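Local coordinates for transcriptional regulator, MarR family (Bacillus cereus, PDB 4XRF), which probably binds DNA as a winged helix-turn-helix transcription factor of the MarR family and so regulates transcription, at residues A[52-64]-A[129-141]. Residues are numbered along the deposited sequence; the frame is centred on the assembly and turned at random.
With ISQ (isoquinoline), chain E; SO4 (sulfate ion), chain K.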
loop_
_atom_site.group_PDB
_atom_site.type_symbol
_atom_site.label_atom_id
_atom_site.label_comp_id
_atom_site.label_asym_id
_atom_site.label_seq_id
_atom_site.Cartn_x
_atom_site.Cartn_y
_atom_site.Cartn_z
ATOM N N THR A 52 -21.114 20.933 -4.862
ATOM C CA THR A 52 -20.033 21.904 -4.677
ATOM C C THR A 52 -18.760 21.257 -4.066
ATOM O O THR A 52 -17.635 21.561 -4.477
ATOM C CB THR A 52 -20.495 23.092 -3.807
ATOM O OG1 THR A 52 -21.630 23.731 -4.414
ATOM C CG2 THR A 52 -19.391 24.119 -3.637
ATOM N N LEU A 53 -18.941 20.372 -3.089
ATOM C CA LEU A 53 -17.832 19.607 -2.546
ATOM C C LEU A 53 -17.117 18.816 -3.646
ATOM O O LEU A 53 -15.890 18.872 -3.748
ATOM C CB LEU A 53 -18.320 18.666 -1.447
ATOM C CG LEU A 53 -18.792 19.301 -0.136
ATOM C CD1 LEU A 53 -19.312 18.210 0.799
ATOM C CD2 LEU A 53 -17.670 20.090 0.534
ATOM N N ALA A 54 -17.895 18.104 -4.466
ATOM C CA ALA A 54 -17.367 17.379 -5.621
ATOM C C ALA A 54 -16.536 18.293 -6.538
ATOM O O ALA A 54 -15.424 17.945 -6.908
ATOM C CB ALA A 54 -18.498 16.717 -6.407
ATOM N N LYS A 55 -17.095 19.448 -6.913
ATOM C CA LYS A 55 -16.370 20.433 -7.715
ATOM C C LYS A 55 -15.070 20.888 -7.049
ATOM O O LYS A 55 -14.015 20.954 -7.694
ATOM C CB LYS A 55 -17.254 21.648 -7.982
ATOM C CG LYS A 55 -17.008 22.293 -9.330
ATOM N N LYS A 56 -15.136 21.204 -5.760
ATOM C CA LYS A 56 -13.925 21.634 -5.048
ATOM C C LYS A 56 -12.845 20.548 -4.966
ATOM O O LYS A 56 -11.648 20.876 -4.892
ATOM C CB LYS A 56 -14.260 22.182 -3.667
ATOM C CG LYS A 56 -14.894 23.569 -3.693
ATOM C CD LYS A 56 -15.559 23.872 -2.351
ATOM C CE LYS A 56 -16.226 25.244 -2.328
ATOM N NZ LYS A 56 -15.236 26.352 -2.275
ATOM N N MET A 57 -13.260 19.275 -5.010
ATOM C CA MET A 57 -12.318 18.114 -4.927
ATOM C C MET A 57 -11.928 17.583 -6.316
ATOM O O MET A 57 -11.101 16.666 -6.435
ATOM C CB MET A 57 -12.930 16.943 -4.133
ATOM C CG MET A 57 -13.442 17.240 -2.729
ATOM S SD MET A 57 -12.160 17.648 -1.538
ATOM C CE MET A 57 -11.232 16.122 -1.391
ATOM N N TYR A 58 -12.577 18.124 -7.355
ATOM C CA TYR A 58 -12.323 17.728 -8.740
ATOM C C TYR A 58 -12.718 16.280 -9.050
ATOM O O TYR A 58 -12.167 15.649 -9.955
ATOM C CB TYR A 58 -10.869 18.050 -9.142
ATOM C CG TYR A 58 -10.619 19.542 -9.127
ATOM C CD1 TYR A 58 -10.203 20.185 -7.962
ATOM C CD2 TYR A 58 -10.868 20.324 -10.262
ATOM C CE1 TYR A 58 -10.005 21.556 -7.935
ATOM C CE2 TYR A 58 -10.665 21.695 -10.246
ATOM C CZ TYR A 58 -10.224 22.300 -9.071
ATOM O OH TYR A 58 -10.019 23.660 -9.038
ATOM N N VAL A 59 -13.696 15.778 -8.300
ATOM C CA VAL A 59 -14.218 14.418 -8.467
ATOM C C VAL A 59 -15.699 14.412 -8.890
ATOM O O VAL A 59 -16.380 15.442 -8.820
ATOM C CB VAL A 59 -14.053 13.588 -7.167
ATOM C CG1 VAL A 59 -12.587 13.525 -6.743
ATOM C CG2 VAL A 59 -14.929 14.151 -6.048
ATOM N N LYS A 60 -16.186 13.251 -9.333
ATOM C CA LYS A 60 -17.612 13.057 -9.659
ATOM C C LYS A 60 -18.483 13.133 -8.390
ATOM O O LYS A 60 -18.005 12.789 -7.309
ATOM C CB LYS A 60 -17.818 11.673 -10.296
ATOM C CG LYS A 60 -17.199 11.461 -11.664
ATOM C CD LYS A 60 -17.965 12.220 -12.728
ATOM C CE LYS A 60 -17.632 11.718 -14.124
ATOM N NZ LYS A 60 -18.194 12.617 -15.173
ATOM N N PRO A 61 -19.758 13.574 -8.517
ATOM C CA PRO A 61 -20.719 13.473 -7.406
ATOM C C PRO A 61 -20.725 12.099 -6.702
ATOM O O PRO A 61 -20.697 12.040 -5.468
ATOM C CB PRO A 61 -22.064 13.730 -8.090
ATOM C CG PRO A 61 -21.734 14.641 -9.229
ATOM C CD PRO A 61 -20.328 14.312 -9.668
ATOM N N SER A 62 -20.740 11.020 -7.483
ATOM C CA SER A 62 -20.735 9.644 -6.964
ATOM C C SER A 62 -19.535 9.319 -6.076
ATOM O O SER A 62 -19.631 8.477 -5.182
ATOM C CB SER A 62 -20.778 8.639 -8.124
ATOM O OG SER A 62 -19.457 8.333 -8.562
ATOM N N ALA A 63 -18.401 9.971 -6.337
ATOM C CA ALA A 63 -17.207 9.786 -5.536
ATOM C C ALA A 63 -17.361 10.500 -4.195
ATOM O O ALA A 63 -16.961 9.982 -3.154
ATOM C CB ALA A 63 -15.981 10.287 -6.284
ATOM N N ILE A 64 -17.967 11.684 -4.216
ATOM C CA ILE A 64 -18.161 12.436 -2.978
ATOM C C ILE A 64 -19.185 11.733 -2.076
ATOM O O ILE A 64 -19.050 11.750 -0.845
ATOM C CB ILE A 64 -18.509 13.919 -3.254
ATOM C CG1 ILE A 64 -17.747 14.849 -2.317
ATOM C CG2 ILE A 64 -19.979 14.190 -3.091
ATOM C CD1 ILE A 64 -16.267 14.960 -2.596
ATOM N N ARG A 129 -2.257 23.113 -8.989
ATOM C CA ARG A 129 -3.010 23.209 -10.268
ATOM C C ARG A 129 -2.719 22.011 -11.181
ATOM O O ARG A 129 -3.614 21.525 -11.858
ATOM C CB ARG A 129 -2.756 24.537 -10.997
ATOM C CG ARG A 129 -4.030 25.275 -11.411
ATOM C CD ARG A 129 -4.839 24.543 -12.498
ATOM N NE ARG A 129 -6.136 25.164 -12.778
ATOM C CZ ARG A 129 -7.320 24.653 -12.426
ATOM N NH1 ARG A 129 -7.396 23.501 -11.773
ATOM N NH2 ARG A 129 -8.438 25.297 -12.736
ATOM N N LEU A 130 -1.470 21.525 -11.172
ATOM C CA LEU A 130 -1.132 20.297 -11.908
ATOM C C LEU A 130 -1.876 19.058 -11.373
ATOM O O LEU A 130 -2.337 18.218 -12.153
ATOM C CB LEU A 130 0.380 20.055 -11.926
ATOM C CG LEU A 130 1.171 21.111 -12.714
ATOM C CD1 LEU A 130 2.636 21.068 -12.320
ATOM C CD2 LEU A 130 0.989 20.966 -14.225
ATOM N N PHE A 131 -1.996 18.965 -10.050
ATOM C CA PHE A 131 -2.734 17.875 -9.415
ATOM C C PHE A 131 -4.237 17.971 -9.698
ATOM O O PHE A 131 -4.899 16.957 -9.905
ATOM C CB PHE A 131 -2.487 17.854 -7.900
ATOM C CG PHE A 131 -1.205 17.187 -7.495
ATOM C CD1 PHE A 131 -0.247 16.830 -8.434
ATOM C CD2 PHE A 131 -0.940 16.948 -6.153
ATOM C CE1 PHE A 131 0.945 16.238 -8.049
ATOM C CE2 PHE A 131 0.243 16.355 -5.759
ATOM C CZ PHE A 131 1.190 15.992 -6.705
ATOM N N GLU A 132 -4.771 19.186 -9.683
ATOM C CA GLU A 132 -6.182 19.398 -9.994
ATOM C C GLU A 132 -6.443 19.002 -11.454
ATOM O O GLU A 132 -7.449 18.361 -11.768
ATOM C CB GLU A 132 -6.589 20.855 -9.731
ATOM C CG GLU A 132 -6.699 21.202 -8.250
ATOM C CD GLU A 132 -6.887 22.693 -7.982
ATOM O OE1 GLU A 132 -6.735 23.510 -8.911
ATOM O OE2 GLU A 132 -7.191 23.053 -6.823
ATOM N N LYS A 133 -5.510 19.348 -12.336
ATOM C CA LYS A 133 -5.650 18.953 -13.732
ATOM C C LYS A 133 -5.586 17.426 -13.863
ATOM O O LYS A 133 -6.443 16.836 -14.520
ATOM C CB LYS A 133 -4.610 19.633 -14.628
ATOM C CG LYS A 133 -5.062 19.664 -16.076
ATOM C CD LYS A 133 -4.019 20.240 -17.021
ATOM C CE LYS A 133 -4.645 20.405 -18.405
ATOM N NZ LYS A 133 -3.602 20.559 -19.451
ATOM N N LEU A 134 -4.588 16.799 -13.227
ATOM C CA LEU A 134 -4.473 15.337 -13.248
ATOM C C LEU A 134 -5.721 14.645 -12.695
ATOM O O LEU A 134 -6.206 13.682 -13.282
ATOM C CB LEU A 134 -3.245 14.847 -12.485
ATOM C CG LEU A 134 -1.961 14.596 -13.280
ATOM C CD1 LEU A 134 -0.884 14.140 -12.310
ATOM C CD2 LEU A 134 -2.181 13.559 -14.380
ATOM N N GLU A 135 -6.231 15.139 -11.572
ATOM C CA GLU A 135 -7.482 14.613 -11.024
ATOM C C GLU A 135 -8.646 14.715 -12.009
ATOM O O GLU A 135 -9.431 13.767 -12.151
ATOM C CB GLU A 135 -7.853 15.279 -9.696
ATOM C CG GLU A 135 -9.048 14.621 -9.015
ATOM C CD GLU A 135 -8.738 13.228 -8.478
ATOM O OE1 GLU A 135 -8.456 12.305 -9.279
ATOM O OE2 GLU A 135 -8.784 13.049 -7.246
ATOM N N THR A 136 -8.751 15.857 -12.680
ATOM C CA THR A 136 -9.792 16.082 -13.692
ATOM C C THR A 136 -9.675 15.095 -14.855
ATOM O O THR A 136 -10.688 14.594 -15.366
ATOM C CB THR A 136 -9.749 17.529 -14.236
ATOM O OG1 THR A 136 -10.007 18.437 -13.162
ATOM C CG2 THR A 136 -10.808 17.750 -15.307
ATOM N N ILE A 137 -8.436 14.827 -15.263
ATOM C CA ILE A 137 -8.168 13.921 -16.376
ATOM C C ILE A 137 -8.581 12.510 -15.966
ATOM O O ILE A 137 -9.241 11.813 -16.721
ATOM C CB ILE A 137 -6.670 13.953 -16.774
ATOM C CG1 ILE A 137 -6.325 15.303 -17.427
ATOM C CG2 ILE A 137 -6.346 12.797 -17.718
ATOM C CD1 ILE A 137 -4.838 15.622 -17.439
ATOM N N ILE A 138 -8.210 12.123 -14.749
ATOM C CA ILE A 138 -8.506 10.795 -14.218
ATOM C C ILE A 138 -10.002 10.573 -13.944
ATOM O O ILE A 138 -10.531 9.513 -14.265
ATOM C CB ILE A 138 -7.672 10.484 -12.950
ATOM C CG1 ILE A 138 -6.199 10.291 -13.317
ATOM C CG2 ILE A 138 -8.194 9.225 -12.267
ATOM C CD1 ILE A 138 -5.238 10.479 -12.157
ATOM N N CYS A 139 -10.685 11.569 -13.380
ATOM C CA CYS A 139 -12.078 11.391 -12.945
ATOM C C CYS A 139 -13.127 11.734 -13.993
ATOM O O CYS A 139 -14.306 11.443 -13.800
ATOM C CB CYS A 139 -12.362 12.164 -11.659
ATOM S SG CYS A 139 -11.437 11.556 -10.241
ATOM N N GLY A 140 -12.702 12.351 -15.095
ATOM C CA GLY A 140 -13.616 12.769 -16.167
ATOM C C GLY A 140 -14.471 13.975 -15.800
ATOM O O GLY A 140 -15.570 14.154 -16.337
ATOM N N THR A 141 -13.960 14.803 -14.887
ATOM C CA THR A 141 -14.659 16.007 -14.425
ATOM C C THR A 141 -14.336 17.232 -15.295
ATOM O O THR A 141 -13.668 17.106 -16.325
ATOM C CB THR A 141 -14.405 16.284 -12.920
ATOM O OG1 THR A 141 -13.020 16.105 -12.612
ATOM C CG2 THR A 141 -15.217 15.331 -12.071
HETATM C C1 ISQ E . 2.025 9.289 -9.371
HETATM N N2 ISQ E . 2.483 9.481 -10.627
HETATM C C3 ISQ E . 2.420 10.681 -11.247
HETATM C C4 ISQ E . 1.860 11.805 -10.630
HETATM C C4A ISQ E . 1.368 11.681 -9.334
HETATM C C5 ISQ E . 0.797 12.749 -8.656
HETATM C C6 ISQ E . 0.322 12.557 -7.354
HETATM C C7 ISQ E . 0.404 11.312 -6.723
HETATM C C8 ISQ E . 0.966 10.207 -7.367
HETATM C C8A ISQ E . 1.457 10.354 -8.666
HETATM S S SO4 K . -11.610 25.669 -1.596
HETATM O O1 SO4 K . -12.100 26.024 -2.959
HETATM O O2 SO4 K . -12.769 25.646 -0.664
HETATM O O3 SO4 K . -10.649 26.691 -1.109
HETATM O O4 SO4 K . -10.979 24.322 -1.698
HETATM O O HOH W 1 -9.504 14.682 -5.142
#
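Tyr-58 lays its ring against the side chain of Glu-132, whose CB sits over the centre of one face, 3.9 Å from the ring centroid; the opposite face is covered by Lys-55 O. With CG anti to the carbonyl carbon (chi1 -65°), the ring projects from the turn onto helix 121-139. The Glu-132 carboxylate lies over the CE1 side of the same face, its plane 32° from that of the ring, and its OE1 takes a salt bridge from Arg-129 NH1 at 2.9 Å, which helps hold it there. Tyr-58 O accepts a hydrogen bond from Thr-141 OG1 (2.8 Å), the hydroxyl lying above the carbonyl plane, while Thr-141 CG2 packs 3.3 Å from Val-59 C. Lys-60 bends at chi2, runs its aliphatic part past Cys-139 O and donates a hydrogen bond from NZ to Gly-140 O (3.3 Å). A water bridges Met-57 O and Glu-135 OE2, donating to both. Glu-132 and Glu-135 also pack on Leu-10 and Ser-13 of the second subunit. The contact sets the turn after helix 50-57, which ends in a Schellman motif at Tyr-58 and leads into helix 61-73 of the winged helix-turn-helix, against the C-terminal end of helix 121-139 in the MarR dimerisation region.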